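PDB 4EDP: ABC transporter, substrate-binding protein from Clostridium perfringens, which probably captures a small solute outside the cell membrane and delivers it to the permease of an ABC importer. Local coordinates for residues A[170-183]-A[335-347]. Numbering follows the deposited sequence.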
loop_
_atom_site.group_PDB
_atom_site.type_symbol
_atom_site.label_atom_id
_atom_site.label_comp_id
_atom_site.label_asym_id
_atom_site.label_seq_id
_atom_site.Cartn_x
_atom_site.Cartn_y
_atom_site.Cartn_z
ATOM N N ILE A 170 15.949 -5.302 -1.417
ATOM C CA ILE A 170 15.055 -4.160 -1.559
ATOM C C ILE A 170 13.952 -4.532 -2.567
ATOM O O ILE A 170 14.142 -5.385 -3.441
ATOM C CB ILE A 170 15.804 -2.870 -1.986
ATOM C CG1 ILE A 170 16.385 -3.006 -3.396
ATOM C CG2 ILE A 170 16.927 -2.530 -0.954
ATOM C CD1 ILE A 170 17.212 -1.782 -3.892
ATOM N N PRO A 171 12.778 -3.915 -2.426
ATOM C CA PRO A 171 11.690 -4.198 -3.336
ATOM C C PRO A 171 11.964 -3.662 -4.727
ATOM O O PRO A 171 12.552 -2.576 -4.881
ATOM C CB PRO A 171 10.504 -3.450 -2.705
ATOM C CG PRO A 171 11.122 -2.337 -1.985
ATOM C CD PRO A 171 12.388 -2.926 -1.406
ATOM N N ASP A 172 11.543 -4.409 -5.741
ATOM C CA ASP A 172 11.759 -3.980 -7.108
ATOM C C ASP A 172 10.855 -2.796 -7.430
ATOM O O ASP A 172 9.805 -2.595 -6.793
ATOM C CB ASP A 172 11.473 -5.110 -8.092
ATOM C CG ASP A 172 11.926 -4.771 -9.492
ATOM O OD1 ASP A 172 13.115 -4.428 -9.664
ATOM O OD2 ASP A 172 11.085 -4.836 -10.406
ATOM N N ILE A 173 11.266 -2.014 -8.416
ATOM C CA ILE A 173 10.511 -0.828 -8.836
ATOM C C ILE A 173 9.070 -1.133 -9.228
ATOM O O ILE A 173 8.191 -0.278 -9.050
ATOM C CB ILE A 173 11.233 -0.104 -9.996
ATOM C CG1 ILE A 173 10.613 1.275 -10.252
ATOM C CG2 ILE A 173 11.247 -0.980 -11.259
ATOM C CD1 ILE A 173 10.694 2.249 -9.012
ATOM N N THR A 174 8.810 -2.341 -9.731
ATOM C CA THR A 174 7.466 -2.737 -10.168
ATOM C C THR A 174 6.521 -3.217 -9.057
ATOM O O THR A 174 5.369 -3.546 -9.328
ATOM C CB THR A 174 7.551 -3.868 -11.241
ATOM O OG1 THR A 174 8.195 -5.021 -10.684
ATOM C CG2 THR A 174 8.330 -3.396 -12.454
ATOM N N THR A 175 7.001 -3.240 -7.820
ATOM C CA THR A 175 6.221 -3.709 -6.674
ATOM C C THR A 175 5.597 -2.527 -5.961
ATOM O O THR A 175 5.944 -1.372 -6.221
ATOM C CB THR A 175 7.103 -4.436 -5.638
ATOM O OG1 THR A 175 8.003 -3.496 -5.037
ATOM C CG2 THR A 175 7.889 -5.600 -6.289
ATOM N N THR A 176 4.688 -2.818 -5.046
ATOM C CA THR A 176 4.010 -1.763 -4.292
ATOM C C THR A 176 4.935 -0.727 -3.700
ATOM O O THR A 176 4.665 0.475 -3.781
ATOM C CB THR A 176 3.202 -2.378 -3.151
ATOM O OG1 THR A 176 2.278 -3.306 -3.714
ATOM C CG2 THR A 176 2.455 -1.290 -2.356
ATOM N N ASN A 177 6.045 -1.189 -3.144
ATOM C CA ASN A 177 7.004 -0.317 -2.468
ATOM C C ASN A 177 8.193 0.155 -3.257
ATOM O O ASN A 177 9.122 0.740 -2.702
ATOM C CB ASN A 177 7.389 -0.981 -1.151
ATOM C CG ASN A 177 6.203 -1.058 -0.225
ATOM O OD1 ASN A 177 5.625 -0.031 0.110
ATOM N ND2 ASN A 177 5.782 -2.264 0.127
ATOM N N GLY A 178 8.137 -0.024 -4.576
ATOM C CA GLY A 178 9.212 0.462 -5.445
ATOM C C GLY A 178 9.360 1.974 -5.372
ATOM O O GLY A 178 10.462 2.483 -5.178
ATOM N N PRO A 179 8.252 2.712 -5.525
ATOM C CA PRO A 179 8.328 4.172 -5.427
ATOM C C PRO A 179 8.894 4.636 -4.094
ATOM O O PRO A 179 9.699 5.563 -4.052
ATOM C CB PRO A 179 6.874 4.605 -5.612
ATOM C CG PRO A 179 6.332 3.571 -6.557
ATOM C CD PRO A 179 6.976 2.275 -6.130
ATOM N N ALA A 180 8.484 3.992 -3.003
ATOM C CA ALA A 180 9.009 4.330 -1.691
ATOM C C ALA A 180 10.530 4.173 -1.655
ATOM O O ALA A 180 11.220 5.006 -1.076
ATOM C CB ALA A 180 8.349 3.454 -0.588
ATOM N N MET A 181 11.038 3.112 -2.268
ATOM C CA MET A 181 12.468 2.860 -2.272
ATOM C C MET A 181 13.208 4.025 -2.990
ATOM O O MET A 181 14.276 4.462 -2.548
ATOM C CB MET A 181 12.753 1.471 -2.879
ATOM C CG MET A 181 14.126 1.004 -2.592
ATOM S SD MET A 181 14.367 0.690 -0.828
ATOM C CE MET A 181 16.096 1.172 -0.751
ATOM N N VAL A 182 12.627 4.548 -4.069
ATOM C CA VAL A 182 13.212 5.685 -4.785
ATOM C C VAL A 182 13.153 6.929 -3.870
ATOM O O VAL A 182 14.110 7.722 -3.821
ATOM C CB VAL A 182 12.504 5.961 -6.139
ATOM C CG1 VAL A 182 13.034 7.229 -6.793
ATOM C CG2 VAL A 182 12.631 4.760 -7.085
ATOM N N GLU A 183 12.041 7.114 -3.158
ATOM C CA GLU A 183 11.907 8.280 -2.266
ATOM C C GLU A 183 12.858 8.203 -1.072
ATOM O O GLU A 183 13.369 9.237 -0.598
ATOM C CB GLU A 183 10.445 8.562 -1.885
ATOM C CG GLU A 183 9.614 8.934 -3.123
ATOM C CD GLU A 183 8.377 9.768 -2.860
ATOM O OE1 GLU A 183 8.146 10.185 -1.708
ATOM O OE2 GLU A 183 7.660 10.084 -3.858
ATOM N N VAL A 335 4.212 10.552 -9.233
ATOM C CA VAL A 335 5.003 9.348 -9.467
ATOM C C VAL A 335 4.593 8.625 -10.750
ATOM O O VAL A 335 5.451 8.220 -11.541
ATOM C CB VAL A 335 4.998 8.418 -8.229
ATOM C CG1 VAL A 335 5.532 7.022 -8.580
ATOM C CG2 VAL A 335 5.825 9.065 -7.065
ATOM N N ASN A 336 3.293 8.464 -10.970
ATOM C CA ASN A 336 2.851 7.800 -12.186
ATOM C C ASN A 336 3.277 8.578 -13.432
ATOM O O ASN A 336 3.502 7.963 -14.481
ATOM C CB ASN A 336 1.343 7.532 -12.180
ATOM C CG ASN A 336 0.962 6.387 -11.265
ATOM O OD1 ASN A 336 1.825 5.646 -10.793
ATOM N ND2 ASN A 336 -0.332 6.233 -11.009
ATOM N N SER A 337 3.401 9.907 -13.330
ATOM C CA SER A 337 3.817 10.725 -14.477
ATOM C C SER A 337 5.285 10.498 -14.861
ATOM O O SER A 337 5.689 10.825 -15.981
ATOM C CB SER A 337 3.583 12.238 -14.252
ATOM O OG SER A 337 4.545 12.812 -13.365
ATOM N N VAL A 338 6.085 9.961 -13.943
ATOM C CA VAL A 338 7.492 9.695 -14.206
ATOM C C VAL A 338 7.864 8.207 -14.082
ATOM O O VAL A 338 9.027 7.859 -14.174
ATOM C CB VAL A 338 8.425 10.498 -13.235
ATOM C CG1 VAL A 338 8.342 12.008 -13.505
ATOM C CG2 VAL A 338 8.136 10.192 -11.754
ATOM N N MET A 339 6.861 7.348 -13.952
ATOM C CA MET A 339 7.095 5.921 -13.735
ATOM C C MET A 339 7.893 5.238 -14.855
ATOM O O MET A 339 8.776 4.433 -14.574
ATOM C CB MET A 339 5.760 5.203 -13.505
ATOM C CG MET A 339 5.918 3.845 -12.823
ATOM S SD MET A 339 6.684 3.997 -11.186
ATOM C CE MET A 339 6.765 2.260 -10.721
ATOM N N ASP A 340 7.598 5.549 -16.115
ATOM C CA ASP A 340 8.325 4.926 -17.224
ATOM C C ASP A 340 9.819 5.270 -17.117
ATOM O O ASP A 340 10.691 4.412 -17.301
ATOM C CB ASP A 340 7.763 5.338 -18.591
ATOM C CG ASP A 340 6.384 4.745 -18.866
ATOM O OD1 ASP A 340 5.956 3.810 -18.155
ATOM O OD2 ASP A 340 5.731 5.214 -19.817
ATOM N N GLN A 341 10.105 6.519 -16.796
ATOM C CA GLN A 341 11.477 6.978 -16.625
ATOM C C GLN A 341 12.129 6.238 -15.456
ATOM O O GLN A 341 13.258 5.748 -15.572
ATOM C CB GLN A 341 11.501 8.487 -16.367
ATOM C CG GLN A 341 12.888 9.099 -16.173
ATOM C CD GLN A 341 12.833 10.622 -15.997
ATOM O OE1 GLN A 341 11.829 11.251 -16.306
ATOM N NE2 GLN A 341 13.920 11.213 -15.502
ATOM N N TRP A 342 11.401 6.140 -14.348
ATOM C CA TRP A 342 11.903 5.459 -13.143
ATOM C C TRP A 342 12.211 3.994 -13.388
ATOM O O TRP A 342 13.268 3.506 -12.994
ATOM C CB TRP A 342 10.918 5.634 -11.996
ATOM C CG TRP A 342 11.020 6.971 -11.323
ATOM C CD1 TRP A 342 11.565 8.118 -11.839
ATOM C CD2 TRP A 342 10.442 7.341 -10.059
ATOM N NE1 TRP A 342 11.437 9.150 -10.944
ATOM C CE2 TRP A 342 10.735 8.711 -9.850
ATOM C CE3 TRP A 342 9.743 6.644 -9.075
ATOM C CZ2 TRP A 342 10.349 9.383 -8.698
ATOM C CZ3 TRP A 342 9.358 7.315 -7.922
ATOM C CH2 TRP A 342 9.651 8.672 -7.749
ATOM N N VAL A 343 11.292 3.291 -14.032
ATOM C CA VAL A 343 11.513 1.891 -14.364
ATOM C C VAL A 343 12.758 1.731 -15.254
ATOM O O VAL A 343 13.588 0.865 -15.011
ATOM C CB VAL A 343 10.276 1.297 -15.036
ATOM C CG1 VAL A 343 10.584 -0.073 -15.591
ATOM C CG2 VAL A 343 9.124 1.245 -14.034
ATOM N N ASN A 344 12.883 2.568 -16.282
ATOM C CA ASN A 344 14.053 2.517 -17.158
ATOM C C ASN A 344 15.340 2.728 -16.362
ATOM O O ASN A 344 16.280 1.938 -16.463
ATOM C CB ASN A 344 13.954 3.557 -18.279
ATOM C CG ASN A 344 12.941 3.184 -19.342
ATOM O OD1 ASN A 344 12.367 2.098 -19.310
ATOM N ND2 ASN A 344 12.737 4.075 -20.310
ATOM N N ASN A 345 15.373 3.789 -15.566
ATOM C CA ASN A 345 16.547 4.105 -14.733
ATOM C C ASN A 345 16.890 2.980 -13.757
ATOM O O ASN A 345 18.059 2.618 -13.587
ATOM C CB ASN A 345 16.302 5.362 -13.903
ATOM C CG ASN A 345 16.452 6.653 -14.694
ATOM O OD1 ASN A 345 17.087 6.689 -15.748
ATOM N ND2 ASN A 345 15.902 7.741 -14.148
ATOM N N TRP A 346 15.861 2.441 -13.113
ATOM C CA TRP A 346 16.024 1.373 -12.119
ATOM C C TRP A 346 16.634 0.136 -12.747
ATOM O O TRP A 346 17.626 -0.395 -12.251
ATOM C CB TRP A 346 14.667 1.014 -11.524
ATOM C CG TRP A 346 14.698 -0.059 -10.468
ATOM C CD1 TRP A 346 14.709 -1.417 -10.668
ATOM C CD2 TRP A 346 14.665 0.137 -9.043
ATOM N NE1 TRP A 346 14.696 -2.067 -9.457
ATOM C CE2 TRP A 346 14.660 -1.137 -8.446
ATOM C CE3 TRP A 346 14.617 1.270 -8.220
ATOM C CZ2 TRP A 346 14.638 -1.310 -7.065
ATOM C CZ3 TRP A 346 14.593 1.106 -6.849
ATOM C CH2 TRP A 346 14.605 -0.181 -6.279
ATOM N N ASN A 347 16.029 -0.322 -13.839
ATOM C CA ASN A 347 16.521 -1.501 -14.533
ATOM C C ASN A 347 17.945 -1.314 -15.059
ATOM O O ASN A 347 18.747 -2.232 -14.999
ATOM C CB ASN A 347 15.561 -1.907 -15.658
ATOM C CG ASN A 347 14.234 -2.452 -15.130
ATOM O OD1 ASN A 347 14.153 -2.899 -13.986
ATOM N ND2 ASN A 347 13.204 -2.442 -15.968
HETATM O O HOH W 1 12.110 -4.450 -12.984
#
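V335 touches P179 at about a right angle, its CG1 4.1 Å from P179 CB. Its other branch, CG2, lies against the carboxylate of E183. In the conformer described, the M339 methyl CE meets I173 CG1 tip to tip and lies near I173 O; a second conformer makes this less certain. V182 CG1 sits over one face of W342, 3.7 Å from the centroid of the six-membered ring, a CH-pi contact. V338 covers the opposite face. P179 meets the ring at its edge. W342 NE1 is hydrogen-bonded to N197 O, and F202 packs edge-to-face on the indole.

The fold is that of a periplasmic-binding-protein-type solute receptor, with two alpha/beta lobes. The C-terminal helix 332-350 packs on the turn and helix that follow strand 168-171. The axes of helices 178-183 and 335-347 cross at 75°, 11.7 Å apart.

V343 CG2 touches I173 CG1 obliquely. I173 CB lies over the W346 five-membered ring, 3.6 Å from the centroid. I173 CG1 is anti to the backbone N (chi1 -169°) and runs toward M339 and V343, while CG2 sits above the rim of the ring at W346 CD1. M181 CG meets the far edge of the indole at CH2. W346 NE1 gives D172 OD1 a weak, bent hydrogen bond (2.8 Å, 127°), the carboxylate steep to the ring. D172 OD1 also has a weak hydrogen bond with T215 OG1; OD2 accepts one from T174 OG1 on its anti lone pair. P171 O is buried near W346 CZ2 without a hydrogen-bond partner. At N347, one water donates to both OD1 and D172 OD2.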